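StAR-related lipid transfer protein 5 (PDB 2R55) probably binds cholesterol or other sterols and takes part in their transport inside the cell through its single START domain. Local coordinates at residues A25-A30 with V135-V140; L190-H195 with R213-F218. One frame throughout, in Å; residues are numbered along the deposited sequence.

Contact 1. Residues A25-A30 with V135-V140; sequences AQMSEA and VDLVLV
Ser-28 and Met-27 of the N-terminal helix meet Leu-137 and Leu-139 of a sheet strand through carbon contacts, with no hydrogen bond crossing between 25-30 and 135-140. The two leucines are alternate residues of the strand, so both face the helix. CD2 of Leu-137 is the shared point: CG of Met-27 lies 3.8 Å from it and CB of Ser-28 3.9 Å. The bend of Met-27 at its last torsion (chi3 -82°) lets CE also come within 4.0 Å of the same methyl group. CB of Ser-28 also rests against CB of Leu-139, at 4.0 Å, and thus sits between the two leucines.

The polar groups look back to the helix or beyond the strand segment. OG of Ser-28 lies 2.6 Å from O of Ala-25 and has O of Ala-24 as another possible acceptor, so the buried hydroxyl is served within its own helix. OE1 of Glu-29 comes near CD1 of Leu-139, while OE2 forms a salt bridge with Lys-141.

Segment 25-30 of helix 21-40 crosses segment 135-140 of strand 132-142 steeply, at 77°, on the START-domain sheet. Leu-114 of strand 114-120 touches both Ser-28 and Leu-137, and Thr-153 of strand 148-154 meets Met-27.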
loop_
_atom_site.group_PDB
_atom_site.type_symbol
_atom_site.label_atom_id
_atom_site.label_comp_id
_atom_site.label_asym_id
_atom_site.label_seq_id
_atom_site.Cartn_x
_atom_site.Cartn_y
_atom_site.Cartn_z
ATOM N N ALA A 25 -5.951 -15.620 -10.355
ATOM C CA ALA A 25 -4.493 -15.602 -10.375
ATOM C C ALA A 25 -3.992 -14.656 -11.456
ATOM O O ALA A 25 -2.978 -13.984 -11.291
ATOM C CB ALA A 25 -3.941 -17.004 -10.601
ATOM N N GLN A 26 -4.733 -14.593 -12.552
ATOM C CA GLN A 26 -4.302 -13.864 -13.726
ATOM C C GLN A 26 -4.315 -12.356 -13.523
ATOM O O GLN A 26 -3.285 -11.715 -13.707
ATOM C CB GLN A 26 -5.181 -14.224 -14.908
ATOM C CG GLN A 26 -4.442 -14.477 -16.181
ATOM C CD GLN A 26 -5.391 -14.772 -17.311
ATOM O OE1 GLN A 26 -5.983 -15.848 -17.380
ATOM N NE2 GLN A 26 -5.558 -13.805 -18.198
ATOM N N MET A 27 -5.459 -11.782 -13.146
ATOM C CA MET A 27 -5.532 -10.327 -13.012
ATOM C C MET A 27 -4.674 -9.816 -11.863
ATOM O O MET A 27 -4.220 -8.680 -11.879
ATOM C CB MET A 27 -6.974 -9.798 -12.957
ATOM C CG MET A 27 -7.839 -10.239 -11.786
ATOM S SD MET A 27 -9.394 -9.262 -11.669
ATOM C CE MET A 27 -8.820 -7.770 -10.822
ATOM N N SER A 28 -4.425 -10.672 -10.886
ATOM C CA SER A 28 -3.502 -10.345 -9.815
ATOM C C SER A 28 -2.057 -10.404 -10.280
ATOM O O SER A 28 -1.225 -9.629 -9.818
ATOM C CB SER A 28 -3.687 -11.313 -8.664
ATOM O OG SER A 28 -3.671 -12.633 -9.147
ATOM N N GLU A 29 -1.754 -11.335 -11.186
ATOM C CA GLU A 29 -0.430 -11.405 -11.803
ATOM C C GLU A 29 -0.112 -10.159 -12.622
ATOM O O GLU A 29 0.994 -9.622 -12.529
ATOM C CB GLU A 29 -0.271 -12.659 -12.655
ATOM C CG GLU A 29 1.157 -13.205 -12.679
ATOM C CD GLU A 29 1.614 -13.767 -11.325
ATOM O OE1 GLU A 29 0.766 -13.973 -10.423
ATOM O OE2 GLU A 29 2.831 -14.015 -11.162
ATOM N N ALA A 30 -1.083 -9.705 -13.412
ATOM C CA ALA A 30 -1.004 -8.400 -14.069
ATOM C C ALA A 30 -0.638 -7.272 -13.103
ATOM O O ALA A 30 0.105 -6.361 -13.455
ATOM C CB ALA A 30 -2.325 -8.071 -14.785
ATOM N N VAL A 135 -11.672 -2.506 -1.088
ATOM C CA VAL A 135 -11.794 -3.950 -1.293
ATOM C C VAL A 135 -10.775 -4.413 -2.351
ATOM O O VAL A 135 -11.001 -4.242 -3.557
ATOM C CB VAL A 135 -13.255 -4.351 -1.681
ATOM C CG1 VAL A 135 -13.376 -5.852 -1.890
ATOM C CG2 VAL A 135 -14.266 -3.886 -0.601
ATOM N N ASP A 136 -9.653 -4.986 -1.901
ATOM C CA ASP A 136 -8.541 -5.306 -2.812
ATOM C C ASP A 136 -8.333 -6.790 -3.102
ATOM O O ASP A 136 -8.497 -7.649 -2.225
ATOM C CB ASP A 136 -7.198 -4.760 -2.287
ATOM C CG ASP A 136 -7.230 -3.266 -1.985
ATOM O OD1 ASP A 136 -7.741 -2.476 -2.820
ATOM O OD2 ASP A 136 -6.727 -2.894 -0.892
ATOM N N LEU A 137 -7.944 -7.077 -4.339
ATOM C CA LEU A 137 -7.297 -8.336 -4.663
ATOM C C LEU A 137 -5.815 -8.151 -4.379
ATOM O O LEU A 137 -5.150 -7.364 -5.051
ATOM C CB LEU A 137 -7.518 -8.700 -6.122
ATOM C CG LEU A 137 -7.096 -10.099 -6.561
ATOM C CD1 LEU A 137 -7.808 -11.175 -5.756
ATOM C CD2 LEU A 137 -7.399 -10.251 -8.031
ATOM N N VAL A 138 -5.324 -8.837 -3.350
ATOM C CA VAL A 138 -3.927 -8.708 -2.921
ATOM C C VAL A 138 -3.174 -10.028 -3.043
ATOM O O VAL A 138 -3.570 -11.048 -2.466
ATOM C CB VAL A 138 -3.764 -8.086 -1.487
ATOM C CG1 VAL A 138 -4.744 -8.695 -0.486
ATOM C CG2 VAL A 138 -2.325 -8.235 -0.991
ATOM N N LEU A 139 -2.092 -9.977 -3.819
ATOM C CA LEU A 139 -1.245 -11.119 -4.104
ATOM C C LEU A 139 0.119 -10.838 -3.514
ATOM O O LEU A 139 0.692 -9.755 -3.725
ATOM C CB LEU A 139 -1.144 -11.335 -5.625
ATOM C CG LEU A 139 -0.242 -12.361 -6.370
ATOM C CD1 LEU A 139 1.148 -11.835 -6.667
ATOM C CD2 LEU A 139 -0.167 -13.764 -5.731
ATOM N N VAL A 140 0.619 -11.812 -2.756
ATOM C CA VAL A 140 1.994 -11.823 -2.295
ATOM C C VAL A 140 2.811 -12.618 -3.305
ATOM O O VAL A 140 2.447 -13.732 -3.676
ATOM C CB VAL A 140 2.113 -12.490 -0.907
ATOM C CG1 VAL A 140 3.576 -12.661 -0.519
ATOM C CG2 VAL A 140 1.360 -11.682 0.153
#

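Contact 2. Residues L190-H195 with R213-F218; sequences LVTFFH and RSMTRF
The long C-terminal helix of the START domain packs here against a strand of the curved sheet, and Phe-194 with Thr-192 and Leu-190 of the strand meets Met-215 and Phe-218 of the helix. Phe-194 is the centre of the contact. Over one face of its ring lies the end of Met-215, a Met-aromatic contact in which SD stands 4.1 Å from the ring centroid and only 8° off the normal. The methyl group reaches the same face nearer the root of the ring, with CE 3.8 Å from CG of Phe-194. Met-215 gets there by leaving its backbone with CG opposite the amide nitrogen (chi1 -173°) and then folding at both later torsions.

In START domains this helix closes one side of the hydrophobic cavity that takes up lipid, and the strand-facing side chains of 213-218 are consistent with that role. The second aromatic partner meets Phe-194 differently: the leading edge of Phe-194 points into the face of Phe-218, a T-shaped pair with planes at 77° and centroids 5.4 Å apart. CZ of Phe-194 comes to 3.9 Å from CD1 of Phe-218. An alanine at Phe-194 is likely to leave the sulfur of Met-215 without its aromatic face and Phe-218 without the edge that abuts it, opening a gap between strand and helix.

Earlier in the strand, CG2 of Thr-192 approaches CE2 of Phe-218 at 3.7 Å, and CD2 of Leu-190 touches the same ring atom more loosely, at 4.3 Å. Tyr-219, next along the helix, gives the pairing a polar tie through a hydrogen bond between its hydroxyl and the backbone O of Leu-190, while Tyr-69 of the adjoining strand 67-75 touches Met-215.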
loop_
_atom_site.group_PDB
_atom_site.type_symbol
_atom_site.label_atom_id
_atom_site.label_comp_id
_atom_site.label_asym_id
_atom_site.label_seq_id
_atom_site.Cartn_x
_atom_site.Cartn_y
_atom_site.Cartn_z
ATOM N N LEU A 190 12.740 -0.650 1.715
ATOM C CA LEU A 190 11.296 -0.662 1.520
ATOM C C LEU A 190 10.845 0.410 0.515
ATOM O O LEU A 190 10.949 1.624 0.785
ATOM C CB LEU A 190 10.568 -0.452 2.852
ATOM C CG LEU A 190 9.031 -0.368 2.830
ATOM C CD1 LEU A 190 8.399 -1.692 2.390
ATOM C CD2 LEU A 190 8.476 0.042 4.170
ATOM N N VAL A 191 10.334 -0.052 -0.629
ATOM C CA VAL A 191 9.762 0.821 -1.652
ATOM C C VAL A 191 8.266 0.525 -1.753
ATOM O O VAL A 191 7.857 -0.633 -1.959
ATOM C CB VAL A 191 10.445 0.628 -3.019
ATOM C CG1 VAL A 191 10.036 1.740 -3.996
ATOM C CG2 VAL A 191 11.943 0.605 -2.854
ATOM N N THR A 192 7.455 1.566 -1.571
ATOM C CA THR A 192 6.016 1.393 -1.499
ATOM C C THR A 192 5.334 2.320 -2.483
ATOM O O THR A 192 5.778 3.460 -2.693
ATOM C CB THR A 192 5.442 1.732 -0.115
ATOM O OG1 THR A 192 5.585 3.136 0.122
ATOM C CG2 THR A 192 6.121 0.959 1.005
ATOM N N PHE A 193 4.229 1.836 -3.056
ATOM C CA PHE A 193 3.426 2.628 -3.959
ATOM C C PHE A 193 2.013 2.759 -3.441
ATOM O O PHE A 193 1.354 1.761 -3.164
ATOM C CB PHE A 193 3.427 2.004 -5.351
ATOM C CG PHE A 193 4.777 1.919 -5.949
ATOM C CD1 PHE A 193 5.327 3.011 -6.592
ATOM C CD2 PHE A 193 5.529 0.762 -5.821
ATOM C CE1 PHE A 193 6.593 2.941 -7.120
ATOM C CE2 PHE A 193 6.802 0.690 -6.349
ATOM C CZ PHE A 193 7.333 1.779 -7.005
ATOM N N PHE A 194 1.571 4.007 -3.306
ATOM C CA PHE A 194 0.185 4.338 -2.997
ATOM C C PHE A 194 -0.463 4.767 -4.291
ATOM O O PHE A 194 0.064 5.629 -4.997
ATOM C CB PHE A 194 0.144 5.476 -1.984
ATOM C CG PHE A 194 0.439 5.042 -0.586
ATOM C CD1 PHE A 194 0.784 3.717 -0.310
ATOM C CD2 PHE A 194 0.409 5.951 0.450
ATOM C CE1 PHE A 194 1.053 3.315 0.993
ATOM C CE2 PHE A 194 0.682 5.548 1.753
ATOM C CZ PHE A 194 1.003 4.235 2.020
ATOM N N HIS A 195 -1.589 4.154 -4.622
ATOM C CA HIS A 195 -2.201 4.358 -5.929
ATOM C C HIS A 195 -3.675 4.454 -5.715
ATOM O O HIS A 195 -4.457 3.667 -6.249
ATOM C CB HIS A 195 -1.917 3.152 -6.808
ATOM C CG HIS A 195 -1.889 3.458 -8.271
ATOM N ND1 HIS A 195 -1.333 2.599 -9.190
ATOM C CD2 HIS A 195 -2.330 4.530 -8.973
ATOM C CE1 HIS A 195 -1.445 3.124 -10.397
ATOM N NE2 HIS A 195 -2.044 4.293 -10.293
ATOM N N ARG A 213 2.268 13.499 2.513
ATOM C CA ARG A 213 2.339 13.475 3.966
ATOM C C ARG A 213 1.956 12.119 4.521
ATOM O O ARG A 213 2.493 11.681 5.536
ATOM C CB ARG A 213 1.403 14.529 4.552
ATOM C CG ARG A 213 1.797 15.970 4.253
ATOM C CD ARG A 213 1.612 16.885 5.501
ATOM N NE ARG A 213 0.209 17.030 5.895
ATOM C CZ ARG A 213 -0.211 17.590 7.034
ATOM N NH1 ARG A 213 0.657 18.078 7.929
ATOM N NH2 ARG A 213 -1.514 17.663 7.284
ATOM N N SER A 214 1.030 11.458 3.839
ATOM C CA SER A 214 0.548 10.151 4.251
ATOM C C SER A 214 1.688 9.136 4.153
ATOM O O SER A 214 1.861 8.305 5.043
ATOM C CB SER A 214 -0.646 9.735 3.377
ATOM O OG SER A 214 -1.349 8.629 3.919
ATOM N N MET A 215 2.483 9.242 3.085
ATOM C CA MET A 215 3.642 8.358 2.870
ATOM C C MET A 215 4.789 8.552 3.878
ATOM O O MET A 215 5.335 7.578 4.381
ATOM C CB MET A 215 4.157 8.506 1.438
ATOM C CG MET A 215 5.247 7.513 1.033
ATOM S SD MET A 215 4.613 5.911 0.502
ATOM C CE MET A 215 3.959 6.298 -1.108
ATOM N N THR A 216 5.157 9.803 4.157
ATOM C CA THR A 216 6.225 10.102 5.131
ATOM C C THR A 216 5.868 9.673 6.569
ATOM O O THR A 216 6.743 9.261 7.339
ATOM C CB THR A 216 6.584 11.591 5.156
ATOM O OG1 THR A 216 5.444 12.348 5.590
ATOM C CG2 THR A 216 7.040 12.056 3.780
ATOM N N ARG A 217 4.583 9.774 6.897
ATOM C CA ARG A 217 4.028 9.298 8.158
ATOM C C ARG A 217 3.965 7.777 8.222
ATOM O O ARG A 217 4.140 7.180 9.290
ATOM C CB ARG A 217 2.609 9.872 8.357
ATOM C CG ARG A 217 2.559 11.118 9.212
ATOM C CD ARG A 217 1.552 12.145 8.679
ATOM N NE ARG A 217 1.103 13.052 9.746
ATOM C CZ ARG A 217 1.853 14.010 10.297
ATOM N NH1 ARG A 217 3.108 14.225 9.881
ATOM N NH2 ARG A 217 1.349 14.753 11.271
ATOM N N PHE A 218 3.679 7.162 7.074
ATOM C CA PHE A 218 3.623 5.708 6.954
ATOM C C PHE A 218 4.980 5.101 7.360
ATOM O O PHE A 218 5.046 4.184 8.190
ATOM C CB PHE A 218 3.210 5.336 5.533
ATOM C CG PHE A 218 3.344 3.872 5.197
ATOM C CD1 PHE A 218 2.306 2.980 5.458
ATOM C CD2 PHE A 218 4.489 3.392 4.555
ATOM C CE1 PHE A 218 2.434 1.619 5.104
ATOM C CE2 PHE A 218 4.616 2.044 4.226
ATOM C CZ PHE A 218 3.590 1.159 4.496
#

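Overall arrangement
From the N terminus the chain begins in helix 21-40, then runs through several strands and two short helices before strand 132-142 returns to that first helix; contact 1 thereby closes a loop with 104 residues between its segments. Contact 2 follows in series, neither enclosing nor crossing the first: strand 188-197 leads through a short connection into helix 204-227, which packs back on the strand, with 17 residues between segments 190-195 and 213-218. The contacts do not touch, their centres lying about 20 Å apart, yet both reach the same sheet, in which strand 167-180 pairs with 132-142 and with 188-197. Together they tie the first and last helices of the START domain to one curved sheet.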